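Local coordinates for flap endonuclease 1 (Desulfurococcus amylolyticus, PDB 3ORY), which probably cleaves 5' flap structures in branched DNA during replication and repair, as flap endonucleases of the XPG family do, at residues A[89-101]-A[158-171]. Numbering follows the deposited sequence.
Sequences PVYVFDGKPPELK and IPWVQAPAEGEAQA
F93 and W160 meet on neighbouring parallel strands, 89-93 and 160-162, in the central sheet of the PIN-like nuclease fold. They form an offset edge-to-face pair. The F93 edge points at the indole five-membered ring, with the planes at 79°, and F93 CE2 lies 3.7 Å from W160 CB. The W160 ring reaches this place because its CG sits between the backbone N and the carbonyl carbon (chi1 58°). The other sheet face carries V92. Its two methyls split: CG1 packs on A171 CB at 3.8 Å, and CG2 packs on Q170 CG at 3.7 Å, so the start of the helix that begins at G167 packs against V92. F93 N to V161 O (2.9 Å) is one of four backbone bonds that join strand 89-93 to residues 159-163. At the strand end the Q162 side chain bends at chi2, and its NE2 donates to both D94 O (3.0 Å) and A163 O. It meets D94 O from above the carbonyl plane. D94 OD2 accepts from K96 N, an Asx turn, while its OD1 ties the loop after strand 89-93 to the helix start. K101, which also pairs with D250, makes a salt bridge from NZ to D94 OD1 (2.8 Å). G167 N donates to that same OD1 at 3.0 Å, from the opposite face of the carboxylate.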
# COMPACT_ATOMS: atom_id res chain seq x y z
N PRO A 89 6.05 11.93 7.59
CA PRO A 89 4.99 10.97 7.28
C PRO A 89 3.78 11.09 8.19
O PRO A 89 3.89 11.42 9.38
CB PRO A 89 5.69 9.62 7.48
CG PRO A 89 6.70 9.88 8.58
CD PRO A 89 7.03 11.37 8.55
N VAL A 90 2.61 10.81 7.61
CA VAL A 90 1.38 10.65 8.36
C VAL A 90 0.65 9.45 7.76
O VAL A 90 0.56 9.32 6.53
CB VAL A 90 0.50 11.94 8.35
CG1 VAL A 90 0.31 12.49 6.92
CG2 VAL A 90 -0.86 11.71 9.04
N TYR A 91 0.16 8.56 8.61
CA TYR A 91 -0.56 7.39 8.14
C TYR A 91 -2.05 7.66 8.18
O TYR A 91 -2.51 8.52 8.92
CB TYR A 91 -0.20 6.16 8.99
CG TYR A 91 1.18 5.62 8.67
CD1 TYR A 91 1.36 4.58 7.75
CD2 TYR A 91 2.32 6.17 9.26
CE1 TYR A 91 2.64 4.08 7.46
CE2 TYR A 91 3.59 5.69 8.97
CZ TYR A 91 3.74 4.66 8.07
OH TYR A 91 5.00 4.20 7.80
N VAL A 92 -2.81 6.96 7.34
CA VAL A 92 -4.26 7.06 7.37
C VAL A 92 -4.85 5.66 7.44
O VAL A 92 -4.49 4.78 6.65
CB VAL A 92 -4.83 7.88 6.18
CG1 VAL A 92 -4.35 7.34 4.83
CG2 VAL A 92 -6.37 7.96 6.25
N PHE A 93 -5.75 5.45 8.40
CA PHE A 93 -6.34 4.14 8.59
C PHE A 93 -7.82 4.13 8.24
O PHE A 93 -8.55 5.09 8.53
CB PHE A 93 -6.12 3.65 10.03
CG PHE A 93 -4.68 3.29 10.32
CD1 PHE A 93 -4.16 2.08 9.89
CD2 PHE A 93 -3.86 4.18 11.01
CE1 PHE A 93 -2.81 1.74 10.15
CE2 PHE A 93 -2.52 3.86 11.27
CZ PHE A 93 -2.00 2.63 10.84
N ASP A 94 -8.23 3.01 7.64
CA ASP A 94 -9.57 2.80 7.09
C ASP A 94 -10.60 2.86 8.19
O ASP A 94 -10.30 2.54 9.35
CB ASP A 94 -9.60 1.41 6.42
CG ASP A 94 -10.64 1.31 5.31
OD1 ASP A 94 -10.26 1.49 4.14
OD2 ASP A 94 -11.83 1.05 5.62
N GLY A 95 -11.81 3.26 7.84
CA GLY A 95 -12.94 3.27 8.76
C GLY A 95 -13.45 1.88 9.10
O GLY A 95 -14.16 1.70 10.08
N LYS A 96 -13.08 0.90 8.28
CA LYS A 96 -13.51 -0.49 8.51
C LYS A 96 -12.33 -1.36 8.92
O LYS A 96 -11.20 -1.13 8.49
CB LYS A 96 -14.18 -1.07 7.25
CG LYS A 96 -15.54 -0.42 6.90
CD LYS A 96 -16.49 -0.47 8.10
CE LYS A 96 -17.71 0.43 7.89
NZ LYS A 96 -18.49 -0.02 6.69
N PRO A 97 -12.59 -2.40 9.76
CA PRO A 97 -11.50 -3.33 10.08
C PRO A 97 -11.04 -4.09 8.83
O PRO A 97 -11.83 -4.27 7.89
CB PRO A 97 -12.10 -4.27 11.14
CG PRO A 97 -13.55 -3.99 11.18
CD PRO A 97 -13.83 -2.69 10.51
N PRO A 98 -9.77 -4.53 8.80
CA PRO A 98 -9.23 -5.15 7.59
C PRO A 98 -9.95 -6.46 7.25
O PRO A 98 -10.00 -6.83 6.06
CB PRO A 98 -7.76 -5.40 7.96
CG PRO A 98 -7.76 -5.49 9.46
CD PRO A 98 -8.78 -4.48 9.89
N GLU A 99 -10.53 -7.12 8.25
CA GLU A 99 -11.35 -8.32 8.01
C GLU A 99 -12.58 -8.05 7.16
O GLU A 99 -13.18 -8.99 6.64
CB GLU A 99 -11.79 -8.99 9.32
CG GLU A 99 -10.63 -9.48 10.20
CD GLU A 99 -10.15 -8.42 11.18
OE1 GLU A 99 -10.40 -7.22 10.94
OE2 GLU A 99 -9.52 -8.79 12.19
N LEU A 100 -12.95 -6.78 7.02
CA LEU A 100 -14.18 -6.45 6.30
C LEU A 100 -13.90 -5.61 5.05
O LEU A 100 -14.79 -4.95 4.54
CB LEU A 100 -15.17 -5.74 7.24
CG LEU A 100 -15.55 -6.52 8.50
CD1 LEU A 100 -16.48 -5.67 9.38
CD2 LEU A 100 -16.19 -7.87 8.15
N LYS A 101 -12.66 -5.66 4.57
CA LYS A 101 -12.26 -4.97 3.35
C LYS A 101 -12.35 -5.96 2.20
O LYS A 101 -11.46 -6.80 2.01
CB LYS A 101 -10.82 -4.46 3.49
CG LYS A 101 -10.67 -3.29 4.49
CD LYS A 101 -11.32 -2.04 3.91
CE LYS A 101 -10.48 -1.42 2.81
NZ LYS A 101 -11.26 -0.31 2.19
N ILE A 158 4.39 9.75 15.60
CA ILE A 158 3.96 9.85 14.21
C ILE A 158 2.44 9.91 14.13
O ILE A 158 1.76 9.02 14.63
CB ILE A 158 4.51 8.67 13.38
CG1 ILE A 158 6.06 8.63 13.44
CG2 ILE A 158 3.99 8.71 11.94
CD1 ILE A 158 6.77 9.81 12.75
N PRO A 159 1.90 10.96 13.50
CA PRO A 159 0.45 11.14 13.39
C PRO A 159 -0.21 10.11 12.48
O PRO A 159 0.41 9.63 11.53
CB PRO A 159 0.31 12.53 12.76
CG PRO A 159 1.58 12.69 11.97
CD PRO A 159 2.64 12.04 12.82
N TRP A 160 -1.45 9.77 12.79
CA TRP A 160 -2.28 8.99 11.89
C TRP A 160 -3.71 9.52 11.95
O TRP A 160 -4.16 10.08 12.97
CB TRP A 160 -2.20 7.48 12.17
CG TRP A 160 -2.59 7.10 13.57
CD1 TRP A 160 -1.76 6.94 14.64
CD2 TRP A 160 -3.92 6.84 14.05
NE1 TRP A 160 -2.48 6.61 15.75
CE2 TRP A 160 -3.81 6.53 15.42
CE3 TRP A 160 -5.19 6.83 13.45
CZ2 TRP A 160 -4.91 6.23 16.21
CZ3 TRP A 160 -6.28 6.53 14.22
CH2 TRP A 160 -6.14 6.23 15.60
N VAL A 161 -4.42 9.35 10.84
CA VAL A 161 -5.74 9.91 10.67
C VAL A 161 -6.74 8.77 10.58
O VAL A 161 -6.51 7.80 9.85
CB VAL A 161 -5.77 10.81 9.41
CG1 VAL A 161 -7.20 11.22 9.05
CG2 VAL A 161 -4.89 12.04 9.62
N GLN A 162 -7.83 8.88 11.33
CA GLN A 162 -8.94 7.94 11.23
C GLN A 162 -9.84 8.35 10.07
O GLN A 162 -10.57 9.35 10.16
CB GLN A 162 -9.75 7.91 12.54
CG GLN A 162 -10.87 6.85 12.54
CD GLN A 162 -10.34 5.48 12.15
OE1 GLN A 162 -9.59 4.87 12.90
NE2 GLN A 162 -10.73 4.99 10.95
N ALA A 163 -9.79 7.60 8.98
CA ALA A 163 -10.69 7.82 7.86
C ALA A 163 -12.09 7.34 8.24
O ALA A 163 -12.22 6.34 8.95
CB ALA A 163 -10.20 7.07 6.65
N PRO A 164 -13.15 8.07 7.81
CA PRO A 164 -14.51 7.56 8.02
C PRO A 164 -14.79 6.28 7.22
O PRO A 164 -15.56 5.43 7.67
CB PRO A 164 -15.40 8.71 7.52
CG PRO A 164 -14.55 9.49 6.58
CD PRO A 164 -13.15 9.39 7.17
N ALA A 165 -14.18 6.16 6.04
CA ALA A 165 -14.40 5.03 5.16
C ALA A 165 -13.07 4.60 4.54
O ALA A 165 -12.13 4.34 5.28
CB ALA A 165 -15.46 5.38 4.07
N GLU A 166 -12.96 4.54 3.21
CA GLU A 166 -11.72 4.09 2.57
C GLU A 166 -10.50 4.94 2.95
O GLU A 166 -10.54 6.17 2.84
CB GLU A 166 -11.84 4.07 1.03
CG GLU A 166 -12.85 3.06 0.47
CD GLU A 166 -14.25 3.65 0.36
OE1 GLU A 166 -14.50 4.76 0.88
OE2 GLU A 166 -15.11 3.01 -0.28
N GLY A 167 -9.45 4.27 3.43
CA GLY A 167 -8.18 4.91 3.76
C GLY A 167 -7.60 5.63 2.55
O GLY A 167 -7.12 6.77 2.67
N GLU A 168 -7.67 4.98 1.39
CA GLU A 168 -7.14 5.55 0.14
C GLU A 168 -7.87 6.82 -0.28
O GLU A 168 -7.25 7.74 -0.82
CB GLU A 168 -7.19 4.52 -1.00
CG GLU A 168 -6.34 3.25 -0.75
CD GLU A 168 -4.83 3.47 -0.97
OE1 GLU A 168 -4.41 4.58 -1.39
OE2 GLU A 168 -4.05 2.53 -0.70
N ALA A 169 -9.18 6.87 -0.03
CA ALA A 169 -10.00 8.06 -0.31
C ALA A 169 -9.65 9.24 0.59
O ALA A 169 -9.58 10.38 0.13
CB ALA A 169 -11.50 7.72 -0.15
N GLN A 170 -9.49 8.96 1.88
CA GLN A 170 -9.07 9.99 2.84
C GLN A 170 -7.67 10.50 2.53
O GLN A 170 -7.42 11.71 2.63
CB GLN A 170 -9.14 9.47 4.28
CG GLN A 170 -8.83 10.54 5.35
CD GLN A 170 -9.85 11.65 5.39
OE1 GLN A 170 -11.05 11.42 5.18
NE2 GLN A 170 -9.40 12.88 5.65
N ALA A 171 -6.77 9.59 2.15
CA ALA A 171 -5.42 9.99 1.71
C ALA A 171 -5.51 10.98 0.54
O ALA A 171 -4.90 12.06 0.60
CB ALA A 171 -4.58 8.76 1.31
O HOH W 1 -8.73 1.88 1.09